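Local coordinates for protein purine nucleoside phosphorylase (Grouper iridovirus, PDB 3KHS) that probably catalyses the phosphorolysis of purine nucleosides to free base and ribose 1-phosphate, a step of purine salvage, at residues 21-26 / 72-77; 123-128 / 181-186. One frame throughout, in Å; residues are numbered along the deposited sequence.

Contact 1 (21-26 / 72-77); sequences RPVLGI and GVSCVC
Leu24, Gly25 and Ile26 pair with Cys75, Val76 and Cys77 as neighbouring parallel strands. The backbone bonds are regular where the strands run together: Val76 N donates to Leu24 O (3.0 Å) and Ile26 N to Val76 O (2.9 Å). At the entry the pattern bends. Ser74 O accepts two amides, from Val23 N at 2.9 Å and, longer, from Leu24 N at 3.3 Å. The hydroxyl of Ser74, held between its own backbone N and carbonyl carbon (chi1 48°), gives a bond from OG to Arg21 O at 3.2 Å, so a small polar residue ties down the loop before the strand.

Among apolar contacts, Leu24, Cys75, Ile26 and Cys77 share one face. Leu24 lays CD2 against Cys75 SG (3.4 Å), and the CB atoms of Ile26 and Cys77 meet at 4.1 Å. Val76 takes the other face, crossed by Pro22 from the loop, CB to CB 3.8 Å; Gly25, with no side chain, lets Val76 CG1 lie close over its CA.

Leu24, Ile26 and Val73 pack against Ile276 of helix 257-279. In this mixed phosphorylase sheet the connection between the pair holds strands 42-46 and 64-70 but no helix; 64-70 runs antiparallel to 73-79, and 107-116 flanks the other edge of 24-28.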
ATOM      1  N   ARG B  21     -22.975  23.094 -21.602  1.00 63.89           N
ATOM      2  CA  ARG B  21     -21.956  22.388 -20.864  1.00 60.78           C
ATOM      3  C   ARG B  21     -22.616  21.843 -19.606  1.00 56.07           C
ATOM      4  O   ARG B  21     -23.441  22.511 -18.993  1.00 51.69           O
ATOM      5  CB  ARG B  21     -20.807  23.329 -20.497  1.00 65.81           C
ATOM      6  CG  ARG B  21     -20.126  23.984 -21.697  1.00 70.01           C
ATOM      7  CD  ARG B  21     -18.814  24.617 -21.277  1.00 72.29           C
ATOM      8  NE  ARG B  21     -17.676  23.721 -21.499  1.00 81.89           N
ATOM      9  CZ  ARG B  21     -16.484  23.843 -20.907  1.00 84.35           C
ATOM     10  NH1 ARG B  21     -16.259  24.826 -20.036  1.00 83.71           N
ATOM     11  NH2 ARG B  21     -15.503  22.992 -21.195  1.00 79.18           N
ATOM     12  N   PRO B  22     -22.287  20.600 -19.230  1.00 52.99           N
ATOM     13  CA  PRO B  22     -22.856  19.984 -18.035  1.00 49.20           C
ATOM     14  C   PRO B  22     -22.375  20.715 -16.787  1.00 47.85           C
ATOM     15  O   PRO B  22     -21.236  21.164 -16.731  1.00 49.51           O
ATOM     16  CB  PRO B  22     -22.332  18.561 -18.117  1.00 50.87           C
ATOM     17  CG  PRO B  22     -20.997  18.750 -18.779  1.00 48.20           C
ATOM     18  CD  PRO B  22     -21.369  19.667 -19.903  1.00 53.15           C
ATOM     19  N   VAL B  23     -23.250  20.859 -15.797  1.00 45.97           N
ATOM     20  CA  VAL B  23     -22.877  21.536 -14.558  1.00 44.02           C
ATOM     21  C   VAL B  23     -22.857  20.516 -13.402  1.00 44.54           C
ATOM     22  O   VAL B  23     -22.211  20.726 -12.355  1.00 41.98           O
ATOM     23  CB  VAL B  23     -23.860  22.693 -14.227  1.00 42.87           C
ATOM     24  CG1 VAL B  23     -25.292  22.176 -14.162  1.00 42.23           C
ATOM     25  CG2 VAL B  23     -23.476  23.338 -12.897  1.00 46.62           C
ATOM     26  N   LEU B  24     -23.580  19.416 -13.598  1.00 38.39           N
ATOM     27  CA  LEU B  24     -23.618  18.352 -12.611  1.00 40.99           C
ATOM     28  C   LEU B  24     -23.156  17.037 -13.230  1.00 38.34           C
ATOM     29  O   LEU B  24     -23.541  16.688 -14.354  1.00 42.30           O
ATOM     30  CB  LEU B  24     -25.023  18.150 -12.041  1.00 41.75           C
ATOM     31  CG  LEU B  24     -25.056  16.934 -11.098  1.00 39.66           C
ATOM     32  CD1 LEU B  24     -25.366  17.376  -9.696  1.00 34.47           C
ATOM     33  CD2 LEU B  24     -26.063  15.941 -11.586  1.00 38.17           C
ATOM     34  N   GLY B  25     -22.341  16.300 -12.490  1.00 35.43           N
ATOM     35  CA  GLY B  25     -21.857  15.023 -12.991  1.00 35.79           C
ATOM     36  C   GLY B  25     -22.342  13.828 -12.181  1.00 34.47           C
ATOM     37  O   GLY B  25     -22.580  13.919 -10.979  1.00 35.99           O
ATOM     38  N   ILE B  26     -22.488  12.689 -12.838  1.00 36.22           N
ATOM     39  CA  ILE B  26     -22.941  11.480 -12.162  1.00 39.57           C
ATOM     40  C   ILE B  26     -22.044  10.310 -12.567  1.00 40.84           C
ATOM     41  O   ILE B  26     -21.714  10.167 -13.740  1.00 41.35           O
ATOM     42  CB  ILE B  26     -24.398  11.079 -12.560  1.00 41.12           C
ATOM     43  CG1 ILE B  26     -25.344  12.270 -12.428  1.00 41.95           C
ATOM     44  CG2 ILE B  26     -24.881   9.898 -11.684  1.00 27.12           C
ATOM     45  CD1 ILE B  26     -26.703  12.022 -13.049  1.00 38.70           C
ATOM     46  N   GLY B  72     -34.294  19.906 -15.137  1.00 59.26           N
ATOM     47  CA  GLY B  72     -33.801  21.195 -15.599  1.00 60.00           C
ATOM     48  C   GLY B  72     -32.318  21.465 -15.443  1.00 58.32           C
ATOM     49  O   GLY B  72     -31.855  22.584 -15.686  1.00 60.67           O
ATOM     50  N   VAL B  73     -31.573  20.436 -15.053  1.00 54.99           N
ATOM     51  CA  VAL B  73     -30.137  20.543 -14.840  1.00 49.07           C
ATOM     52  C   VAL B  73     -29.359  19.805 -15.924  1.00 45.91           C
ATOM     53  O   VAL B  73     -29.647  18.644 -16.171  1.00 44.59           O
ATOM     54  CB  VAL B  73     -29.795  19.928 -13.465  1.00 47.42           C
ATOM     55  CG1 VAL B  73     -28.297  20.021 -13.192  1.00 46.12           C
ATOM     56  CG2 VAL B  73     -30.611  20.633 -12.369  1.00 39.76           C
ATOM     57  N   SER B  74     -28.399  20.466 -16.577  1.00 45.84           N
ATOM     58  CA  SER B  74     -27.603  19.785 -17.597  1.00 45.04           C
ATOM     59  C   SER B  74     -26.559  18.925 -16.865  1.00 44.01           C
ATOM     60  O   SER B  74     -25.751  19.412 -16.049  1.00 43.31           O
ATOM     61  CB  SER B  74     -26.927  20.793 -18.523  1.00 45.58           C
ATOM     62  OG  SER B  74     -26.296  21.795 -17.763  1.00 53.81           O
ATOM     63  N   CYS B  75     -26.595  17.636 -17.157  1.00 41.58           N
ATOM     64  CA  CYS B  75     -25.705  16.683 -16.511  1.00 42.64           C
ATOM     65  C   CYS B  75     -24.900  15.869 -17.516  1.00 43.19           C
ATOM     66  O   CYS B  75     -25.265  15.756 -18.703  1.00 38.54           O
ATOM     67  CB  CYS B  75     -26.529  15.668 -15.668  1.00 37.37           C
ATOM     68  SG  CYS B  75     -27.819  16.277 -14.517  1.00 36.98           S
ATOM     69  N   VAL B  76     -23.811  15.297 -17.002  1.00 44.30           N
ATOM     70  CA  VAL B  76     -22.963  14.374 -17.746  1.00 41.62           C
ATOM     71  C   VAL B  76     -22.973  13.154 -16.818  1.00 41.66           C
ATOM     72  O   VAL B  76     -22.723  13.281 -15.621  1.00 37.50           O
ATOM     73  CB  VAL B  76     -21.503  14.892 -17.959  1.00 33.67           C
ATOM     74  CG1 VAL B  76     -20.890  15.295 -16.679  1.00 27.79           C
ATOM     75  CG2 VAL B  76     -20.665  13.791 -18.588  1.00 35.04           C
ATOM     76  N   CYS B  77     -23.299  11.987 -17.365  1.00 41.08           N
ATOM     77  CA  CYS B  77     -23.372  10.773 -16.570  1.00 38.89           C
ATOM     78  C   CYS B  77     -22.458   9.670 -17.072  1.00 40.26           C
ATOM     79  O   CYS B  77     -22.503   9.307 -18.246  1.00 37.23           O
ATOM     80  CB  CYS B  77     -24.801  10.249 -16.555  1.00 35.74           C
ATOM     81  SG  CYS B  77     -25.031   8.587 -15.786  1.00 38.88           S
TER

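Contact 2 (123-128 / 181-186); sequences PGDFMV and SYATHE
His185 brings the edge of its imidazole over to Asp125, CB of the aspartate lying in the ring plane. NE2 donates to Asp125 OD2 at 2.6 Å in an almost straight bond, 175° at the hydrogen. The oxygen lies in the ring plane, yet the donor meets it from above the carboxylate, the two planes being 43° apart. With CG set beside the backbone N (chi1 -42°), the imidazole turns back past Phe126 O, which CD2 approaches at 3.4 Å. Tyr121 stacks on this ring.

Segments 123-128 and 181-186 run parallel, joined by three backbone bonds of 2.8 Å: Phe126 N to Ala183 O, His185 N to Phe126 O, and Val128 N to His185 O. Thr184 and Val128 share the opposite face, where their CG2 methyls meet at 4.2 Å. Helix 165-178, from the connection between the strands, covers them, as in a beta-alpha-beta crossover. Branched residues suit such extended backbone, and the threonine hydroxyl is bonded to Met180 O.

Asp125 OD2 also accepts the backbone N of Arg122, so two donors grip one oxygen. A carboxylate so placed would probably favour a protonated imidazole, and the short His-carboxylate bond fixes the ring's rotation while tying Asp125 to the neighbouring strand.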
ATOM      1  N   PRO B 123     -28.773  -5.870   3.439  1.00 40.79           N
ATOM      2  CA  PRO B 123     -28.628  -5.814   1.986  1.00 39.28           C
ATOM      3  C   PRO B 123     -29.809  -5.049   1.400  1.00 40.33           C
ATOM      4  O   PRO B 123     -30.951  -5.314   1.743  1.00 42.64           O
ATOM      5  CB  PRO B 123     -28.610  -7.295   1.574  1.00 32.93           C
ATOM      6  CG  PRO B 123     -28.947  -8.053   2.827  1.00 40.29           C
ATOM      7  CD  PRO B 123     -28.467  -7.213   3.946  1.00 37.90           C
ATOM      8  N   GLY B 124     -29.523  -4.090   0.525  1.00 41.46           N
ATOM      9  CA  GLY B 124     -30.570  -3.295  -0.090  1.00 34.17           C
ATOM     10  C   GLY B 124     -30.555  -1.880   0.426  1.00 31.10           C
ATOM     11  O   GLY B 124     -31.098  -0.979  -0.232  1.00 32.71           O
ATOM     12  N   ASP B 125     -29.933  -1.680   1.591  1.00 28.32           N
ATOM     13  CA  ASP B 125     -29.855  -0.353   2.196  1.00 32.42           C
ATOM     14  C   ASP B 125     -28.957   0.580   1.386  1.00 37.83           C
ATOM     15  O   ASP B 125     -28.203   0.152   0.510  1.00 37.84           O
ATOM     16  CB  ASP B 125     -29.286  -0.414   3.612  1.00 25.64           C
ATOM     17  CG  ASP B 125     -30.245  -1.021   4.619  1.00 32.46           C
ATOM     18  OD1 ASP B 125     -31.357  -1.437   4.218  1.00 29.87           O
ATOM     19  OD2 ASP B 125     -29.869  -1.078   5.818  1.00 28.96           O
ATOM     20  N   PHE B 126     -29.045   1.867   1.705  1.00 38.08           N
ATOM     21  CA  PHE B 126     -28.231   2.893   1.078  1.00 34.64           C
ATOM     22  C   PHE B 126     -27.373   3.510   2.172  1.00 34.38           C
ATOM     23  O   PHE B 126     -27.846   3.727   3.282  1.00 36.80           O
ATOM     24  CB  PHE B 126     -29.108   4.005   0.499  1.00 36.06           C
ATOM     25  CG  PHE B 126     -29.819   3.649  -0.785  1.00 32.22           C
ATOM     26  CD1 PHE B 126     -30.841   4.461  -1.266  1.00 33.91           C
ATOM     27  CD2 PHE B 126     -29.463   2.540  -1.518  1.00 33.82           C
ATOM     28  CE1 PHE B 126     -31.493   4.166  -2.456  1.00 33.62           C
ATOM     29  CE2 PHE B 126     -30.117   2.242  -2.718  1.00 37.70           C
ATOM     30  CZ  PHE B 126     -31.130   3.058  -3.181  1.00 34.56           C
ATOM     31  N   MET B 127     -26.112   3.788   1.875  1.00 39.13           N
ATOM     32  CA  MET B 127     -25.268   4.452   2.856  1.00 34.65           C
ATOM     33  C   MET B 127     -24.714   5.702   2.208  1.00 35.14           C
ATOM     34  O   MET B 127     -23.881   5.631   1.308  1.00 33.53           O
ATOM     35  CB  MET B 127     -24.085   3.602   3.330  1.00 30.10           C
ATOM     36  CG  MET B 127     -23.273   4.374   4.365  1.00 30.53           C
ATOM     37  SD  MET B 127     -21.674   3.757   4.789  1.00 29.11           S
ATOM     38  CE  MET B 127     -20.681   4.504   3.510  1.00 32.62           C
ATOM     39  N   VAL B 128     -25.206   6.842   2.663  1.00 35.88           N
ATOM     40  CA  VAL B 128     -24.748   8.122   2.178  1.00 33.15           C
ATOM     41  C   VAL B 128     -23.365   8.251   2.809  1.00 38.13           C
ATOM     42  O   VAL B 128     -23.209   7.997   4.012  1.00 39.31           O
ATOM     43  CB  VAL B 128     -25.700   9.238   2.674  1.00 37.11           C
ATOM     44  CG1 VAL B 128     -25.030  10.575   2.583  1.00 24.70           C
ATOM     45  CG2 VAL B 128     -26.981   9.218   1.854  1.00 30.12           C
ATOM     46  N   SER B 181     -36.144   6.322   4.665  1.00 38.91           N
ATOM     47  CA  SER B 181     -35.364   6.743   5.815  1.00 39.15           C
ATOM     48  C   SER B 181     -34.860   5.610   6.707  1.00 36.78           C
ATOM     49  O   SER B 181     -33.814   5.744   7.331  1.00 38.34           O
ATOM     50  CB  SER B 181     -36.174   7.726   6.658  1.00 38.34           C
ATOM     51  OG  SER B 181     -37.377   7.109   7.090  1.00 40.44           O
ATOM     52  N   TYR B 182     -35.591   4.505   6.772  1.00 32.24           N
ATOM     53  CA  TYR B 182     -35.196   3.401   7.637  1.00 35.51           C
ATOM     54  C   TYR B 182     -34.121   2.520   7.017  1.00 35.61           C
ATOM     55  O   TYR B 182     -33.442   1.769   7.723  1.00 38.42           O
ATOM     56  CB  TYR B 182     -36.437   2.559   8.000  1.00 32.76           C
ATOM     57  CG  TYR B 182     -37.269   3.182   9.108  1.00 32.36           C
ATOM     58  CD1 TYR B 182     -36.767   3.274  10.407  1.00 31.70           C
ATOM     59  CD2 TYR B 182     -38.517   3.758   8.842  1.00 37.07           C
ATOM     60  CE1 TYR B 182     -37.475   3.929  11.425  1.00 32.81           C
ATOM     61  CE2 TYR B 182     -39.242   4.421   9.844  1.00 34.39           C
ATOM     62  CZ  TYR B 182     -38.709   4.503  11.136  1.00 40.60           C
ATOM     63  OH  TYR B 182     -39.395   5.167  12.134  1.00 36.43           O
ATOM     64  N   ALA B 183     -33.959   2.656   5.706  1.00 33.82           N
ATOM     65  CA  ALA B 183     -33.011   1.875   4.908  1.00 33.30           C
ATOM     66  C   ALA B 183     -31.854   2.728   4.411  1.00 34.58           C
ATOM     67  O   ALA B 183     -31.026   2.276   3.595  1.00 31.71           O
ATOM     68  CB  ALA B 183     -33.735   1.289   3.696  1.00 26.49           C
ATOM     69  N   THR B 184     -31.800   3.966   4.884  1.00 31.79           N
ATOM     70  CA  THR B 184     -30.745   4.868   4.458  1.00 29.33           C
ATOM     71  C   THR B 184     -29.933   5.285   5.654  1.00 31.72           C
ATOM     72  O   THR B 184     -30.466   5.763   6.644  1.00 35.36           O
ATOM     73  CB  THR B 184     -31.323   6.126   3.761  1.00 31.07           C
ATOM     74  OG1 THR B 184     -32.160   5.729   2.674  1.00 24.46           O
ATOM     75  CG2 THR B 184     -30.220   6.975   3.208  1.00 29.48           C
ATOM     76  N   HIS B 185     -28.626   5.125   5.548  1.00 35.20           N
ATOM     77  CA  HIS B 185     -27.727   5.471   6.633  1.00 34.07           C
ATOM     78  C   HIS B 185     -26.723   6.516   6.159  1.00 35.30           C
ATOM     79  O   HIS B 185     -26.744   6.940   4.997  1.00 34.94           O
ATOM     80  CB  HIS B 185     -26.979   4.206   7.063  1.00 39.27           C
ATOM     81  CG  HIS B 185     -27.847   2.982   7.139  1.00 36.44           C
ATOM     82  ND1 HIS B 185     -28.575   2.654   8.263  1.00 40.41           N
ATOM     83  CD2 HIS B 185     -28.104   2.012   6.231  1.00 41.70           C
ATOM     84  CE1 HIS B 185     -29.240   1.531   8.044  1.00 38.26           C
ATOM     85  NE2 HIS B 185     -28.973   1.120   6.820  1.00 45.00           N
ATOM     86  N   GLU B 186     -25.858   6.929   7.077  1.00 31.73           N
ATOM     87  CA  GLU B 186     -24.805   7.876   6.789  1.00 38.81           C
ATOM     88  C   GLU B 186     -23.584   7.320   7.498  1.00 36.66           C
ATOM     89  O   GLU B 186     -23.603   7.175   8.705  1.00 37.43           O
ATOM     90  CB  GLU B 186     -25.132   9.266   7.317  1.00 38.81           C
ATOM     91  CG  GLU B 186     -24.019  10.244   7.062  1.00 43.63           C
ATOM     92  CD  GLU B 186     -24.456  11.674   7.222  1.00 54.29           C
ATOM     93  OE1 GLU B 186     -25.206  11.946   8.175  1.00 59.88           O
ATOM     94  OE2 GLU B 186     -24.043  12.525   6.406  1.00 51.99           O
TER

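In the fold
Both contacts are parallel strand pairs of one mixed, curled sheet, with centres 25 Å apart and no touch between them; contact 1 closes along the chain before contact 2 opens. Contact 1 is the more buried, and its side-chain chemistry is mostly apolar. Contact 2 is only partly buried and more polar, with a His-carboxylate hydrogen bond and, on the face of Thr184 and Val128, a salt bridge from Glu186 to Arg168. Helix 257-279 packs on both, its Ile276 at contact 1 and its Met268 and Leu271 at Phe126 in contact 2. Strands 107-116 and 231-241, paired in parallel, link the two regions, the second running antiparallel to strand 126-129.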